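Local structure of ultraspiracle (Drosophila melanogaster, 1HG4) at residues Leu93-Leu105 / Leu164-Leu178. The protein is a nuclear hormone receptor and transcription factor whose ligand-binding domain holds a phospholipid in its pocket and is locked in an inactive conformation. Numbering follows the deposited sequence.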
# COMPACT_ATOMS: atom_id res chain seq x y z
N LEU A 93 -1.52 26.93 1.72
CA LEU A 93 -1.56 28.40 1.64
C LEU A 93 -0.16 28.99 1.74
O LEU A 93 0.22 29.82 0.92
CB LEU A 93 -2.44 29.00 2.74
CG LEU A 93 -3.93 28.64 2.66
CD1 LEU A 93 -4.73 29.54 3.59
CD2 LEU A 93 -4.42 28.80 1.25
N ILE A 94 0.62 28.55 2.73
CA ILE A 94 1.97 29.05 2.92
C ILE A 94 2.90 28.75 1.76
O ILE A 94 3.81 29.52 1.49
CB ILE A 94 2.58 28.51 4.23
CG1 ILE A 94 1.81 29.09 5.41
CG2 ILE A 94 4.06 28.89 4.33
CD1 ILE A 94 2.29 28.57 6.75
N ALA A 95 2.67 27.64 1.06
CA ALA A 95 3.49 27.29 -0.10
C ALA A 95 3.23 28.33 -1.19
O ALA A 95 4.13 28.76 -1.90
CB ALA A 95 3.15 25.88 -0.61
N ASN A 96 1.97 28.74 -1.32
CA ASN A 96 1.61 29.76 -2.29
C ASN A 96 2.19 31.13 -1.93
O ASN A 96 2.59 31.86 -2.83
CB ASN A 96 0.09 29.86 -2.44
CG ASN A 96 -0.48 28.82 -3.40
OD1 ASN A 96 -1.62 28.36 -3.25
ND2 ASN A 96 0.30 28.46 -4.41
N VAL A 97 2.25 31.48 -0.64
CA VAL A 97 2.82 32.78 -0.29
C VAL A 97 4.33 32.72 -0.51
O VAL A 97 4.93 33.71 -0.92
CB VAL A 97 2.54 33.22 1.18
CG1 VAL A 97 1.10 32.96 1.53
CG2 VAL A 97 3.45 32.51 2.14
N ALA A 98 4.94 31.57 -0.27
CA ALA A 98 6.38 31.44 -0.48
C ALA A 98 6.73 31.72 -1.94
O ALA A 98 7.70 32.44 -2.23
CB ALA A 98 6.87 30.04 -0.07
N TRP A 99 5.93 31.17 -2.85
CA TRP A 99 6.10 31.32 -4.29
C TRP A 99 5.84 32.74 -4.80
O TRP A 99 6.56 33.23 -5.67
CB TRP A 99 5.18 30.32 -5.01
CG TRP A 99 5.16 30.44 -6.52
CD1 TRP A 99 4.21 31.06 -7.28
CD2 TRP A 99 6.14 29.94 -7.44
NE1 TRP A 99 4.54 30.99 -8.62
CE2 TRP A 99 5.72 30.31 -8.74
CE3 TRP A 99 7.34 29.23 -7.29
CZ2 TRP A 99 6.45 29.98 -9.89
CZ3 TRP A 99 8.08 28.92 -8.45
CH2 TRP A 99 7.62 29.29 -9.72
N CYS A 100 4.80 33.40 -4.28
CA CYS A 100 4.48 34.77 -4.69
C CYS A 100 5.50 35.74 -4.15
O CYS A 100 5.66 36.83 -4.67
CB CYS A 100 3.12 35.23 -4.16
SG CYS A 100 1.70 34.48 -4.93
N SER A 101 6.18 35.35 -3.08
CA SER A 101 7.17 36.23 -2.47
C SER A 101 8.57 36.08 -3.08
O SER A 101 9.58 36.53 -2.51
CB SER A 101 7.19 35.99 -0.96
OG SER A 101 5.88 36.16 -0.43
N ILE A 102 8.63 35.44 -4.24
CA ILE A 102 9.91 35.25 -4.93
C ILE A 102 10.16 36.44 -5.86
O ILE A 102 11.30 36.72 -6.24
CB ILE A 102 9.93 33.92 -5.76
CG1 ILE A 102 9.87 32.73 -4.81
CG2 ILE A 102 11.20 33.84 -6.60
CD1 ILE A 102 9.94 31.40 -5.50
N VAL A 103 9.08 37.14 -6.21
CA VAL A 103 9.15 38.30 -7.10
C VAL A 103 9.96 39.47 -6.55
O VAL A 103 10.73 40.09 -7.28
CB VAL A 103 7.75 38.81 -7.47
CG1 VAL A 103 7.80 40.27 -7.86
CG2 VAL A 103 7.18 37.97 -8.62
N SER A 104 9.80 39.76 -5.26
CA SER A 104 10.52 40.88 -4.68
C SER A 104 11.67 40.49 -3.76
O SER A 104 11.89 41.15 -2.74
CB SER A 104 9.56 41.80 -3.92
OG SER A 104 8.96 41.13 -2.82
N LEU A 105 12.40 39.44 -4.11
CA LEU A 105 13.55 39.02 -3.31
C LEU A 105 14.79 39.82 -3.70
O LEU A 105 15.47 39.51 -4.69
CB LEU A 105 13.81 37.51 -3.49
CG LEU A 105 13.09 36.56 -2.51
CD1 LEU A 105 13.35 35.12 -2.91
CD2 LEU A 105 13.58 36.81 -1.09
N LEU A 164 11.89 29.27 2.93
CA LEU A 164 11.15 28.80 1.77
C LEU A 164 11.45 29.61 0.51
O LEU A 164 12.10 29.10 -0.41
CB LEU A 164 9.66 28.80 2.08
CG LEU A 164 9.26 27.90 3.27
CD1 LEU A 164 7.80 28.11 3.61
CD2 LEU A 164 9.54 26.43 2.93
N SER A 165 10.99 30.86 0.48
CA SER A 165 11.20 31.72 -0.69
C SER A 165 12.64 31.78 -1.19
O SER A 165 12.91 31.49 -2.36
CB SER A 165 10.72 33.15 -0.39
OG SER A 165 9.32 33.18 -0.14
N VAL A 166 13.57 32.14 -0.31
CA VAL A 166 14.97 32.23 -0.69
C VAL A 166 15.51 30.92 -1.24
O VAL A 166 16.07 30.89 -2.33
CB VAL A 166 15.86 32.69 0.52
CG1 VAL A 166 17.34 32.56 0.19
CG2 VAL A 166 15.54 34.14 0.86
N LYS A 167 15.31 29.83 -0.51
CA LYS A 167 15.80 28.54 -0.97
C LYS A 167 15.13 28.07 -2.26
O LYS A 167 15.78 27.42 -3.08
CB LYS A 167 15.65 27.50 0.15
CG LYS A 167 16.58 27.80 1.33
CD LYS A 167 16.58 26.70 2.37
CE LYS A 167 17.58 26.99 3.48
NZ LYS A 167 17.58 25.90 4.49
N MET A 168 13.86 28.40 -2.46
CA MET A 168 13.19 28.01 -3.69
C MET A 168 13.85 28.76 -4.85
O MET A 168 14.17 28.17 -5.88
CB MET A 168 11.70 28.36 -3.64
CG MET A 168 10.90 27.54 -2.64
SD MET A 168 9.19 28.05 -2.56
CE MET A 168 8.48 26.72 -1.61
N LYS A 169 14.05 30.06 -4.68
CA LYS A 169 14.69 30.88 -5.69
C LYS A 169 16.08 30.32 -5.97
O LYS A 169 16.45 30.10 -7.11
CB LYS A 169 14.81 32.33 -5.21
CG LYS A 169 15.49 33.26 -6.21
CD LYS A 169 15.68 34.65 -5.65
CE LYS A 169 16.38 35.57 -6.63
NZ LYS A 169 15.58 35.79 -7.88
N ARG A 170 16.83 30.10 -4.90
CA ARG A 170 18.17 29.55 -5.00
C ARG A 170 18.17 28.24 -5.80
O ARG A 170 19.15 27.93 -6.48
CB ARG A 170 18.71 29.32 -3.58
CG ARG A 170 20.07 28.65 -3.49
CD ARG A 170 20.48 28.48 -2.03
NE ARG A 170 21.44 27.40 -1.83
CZ ARG A 170 21.78 26.90 -0.64
NH1 ARG A 170 21.24 27.40 0.46
NH2 ARG A 170 22.65 25.90 -0.56
N LEU A 171 17.08 27.48 -5.74
CA LEU A 171 16.97 26.20 -6.45
C LEU A 171 16.40 26.33 -7.86
O LEU A 171 16.43 25.37 -8.62
CB LEU A 171 16.10 25.22 -5.66
CG LEU A 171 16.70 24.53 -4.44
CD1 LEU A 171 15.59 23.84 -3.64
CD2 LEU A 171 17.73 23.52 -4.91
N ASN A 172 15.89 27.50 -8.19
CA ASN A 172 15.28 27.73 -9.50
C ASN A 172 13.99 26.91 -9.58
O ASN A 172 13.67 26.34 -10.62
CB ASN A 172 16.22 27.31 -10.64
CG ASN A 172 17.52 28.09 -10.65
OD1 ASN A 172 17.53 29.33 -10.69
ND2 ASN A 172 18.64 27.36 -10.62
N LEU A 173 13.27 26.84 -8.46
CA LEU A 173 12.02 26.09 -8.42
C LEU A 173 11.07 26.64 -9.48
O LEU A 173 10.91 27.85 -9.59
CB LEU A 173 11.38 26.20 -7.03
CG LEU A 173 10.15 25.33 -6.77
CD1 LEU A 173 10.58 23.87 -6.63
CD2 LEU A 173 9.44 25.80 -5.50
N ASP A 174 10.45 25.76 -10.26
CA ASP A 174 9.52 26.23 -11.26
C ASP A 174 8.08 25.91 -10.86
O ASP A 174 7.84 25.19 -9.88
CB ASP A 174 9.86 25.63 -12.64
CG ASP A 174 9.73 24.12 -12.68
OD1 ASP A 174 8.78 23.57 -12.10
OD2 ASP A 174 10.59 23.47 -13.33
N ARG A 175 7.14 26.44 -11.63
CA ARG A 175 5.72 26.25 -11.35
C ARG A 175 5.30 24.78 -11.34
O ARG A 175 4.40 24.39 -10.58
CB ARG A 175 4.87 27.02 -12.37
CG ARG A 175 3.37 26.93 -12.09
CD ARG A 175 3.01 27.70 -10.83
NE ARG A 175 1.77 27.21 -10.22
CZ ARG A 175 0.60 27.14 -10.84
NH1 ARG A 175 0.49 27.53 -12.10
NH2 ARG A 175 -0.46 26.68 -10.20
N ARG A 176 5.94 23.97 -12.17
CA ARG A 176 5.61 22.55 -12.23
C ARG A 176 6.08 21.85 -10.97
O ARG A 176 5.38 21.00 -10.42
CB ARG A 176 6.24 21.90 -13.47
CG ARG A 176 5.25 21.65 -14.61
CD ARG A 176 5.27 22.73 -15.68
NE ARG A 176 3.92 23.07 -16.14
CZ ARG A 176 3.64 24.04 -17.00
NH1 ARG A 176 4.62 24.79 -17.51
NH2 ARG A 176 2.38 24.30 -17.32
N GLU A 177 7.26 22.18 -10.49
CA GLU A 177 7.76 21.56 -9.27
C GLU A 177 6.95 21.95 -8.04
O GLU A 177 6.79 21.14 -7.13
CB GLU A 177 9.24 21.89 -9.08
CG GLU A 177 10.04 21.55 -10.32
CD GLU A 177 11.50 21.86 -10.20
OE1 GLU A 177 11.85 22.99 -9.81
OE2 GLU A 177 12.31 20.96 -10.51
N LEU A 178 6.43 23.19 -8.00
CA LEU A 178 5.64 23.62 -6.84
C LEU A 178 4.29 22.88 -6.82
O LEU A 178 3.80 22.49 -5.75
CB LEU A 178 5.38 25.14 -6.87
CG LEU A 178 4.55 25.63 -5.68
CD1 LEU A 178 5.43 25.69 -4.41
CD2 LEU A 178 3.93 26.98 -6.00
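Helix 93-100 crosses helix 164-171 at -60° with 8.6 Å between their axes, and Ala98 and Ser165 mark the close point, their CA atoms 4.8 Å apart. With only a methyl and a hydroxymethyl at this point the backbones come close; Ala98 CB packs 3.7 Å from Leu164 CB and also meets Met168 SD. Beside it, Ser165 OG donates to Ala98 O (2.7 Å); the hydroxyl approaches in the carbonyl plane, well bent from the C=O direction (116°), and so uses a lone pair. Ser101, just past that turn, returns its OG to Val97 O, which also accepts Ser101 N from the opposite face of its plane; the same OG bonds to Phe136 N of strand 134-136. The crossing belongs to the helical sandwich of the nuclear receptor ligand-binding domain, and Val97 touches the bound phospholipid. Trp99, with CG anti to the backbone N (chi1 175°), reaches to the 173-175 link between helices 154-171 and 175-186. Leu178 CD2 comes in over the rim of the Trp99 ring, 3.7 Å from Trp99 CG, while Leu173 O lies at the ring edge, 3.2 Å from Trp99 CZ3. Replacing Trp99 with alanine is likely to open a gap against the link and strip Leu178 CD2 of its aromatic partner. There, Asp174 and Glu177 form a capping box, Glu177 N reaching Asp174 OD1 at 2.6 Å. Farther out, Leu105 CD1 packs against Lys169 CD (3.6 Å), their side chains running antiparallel.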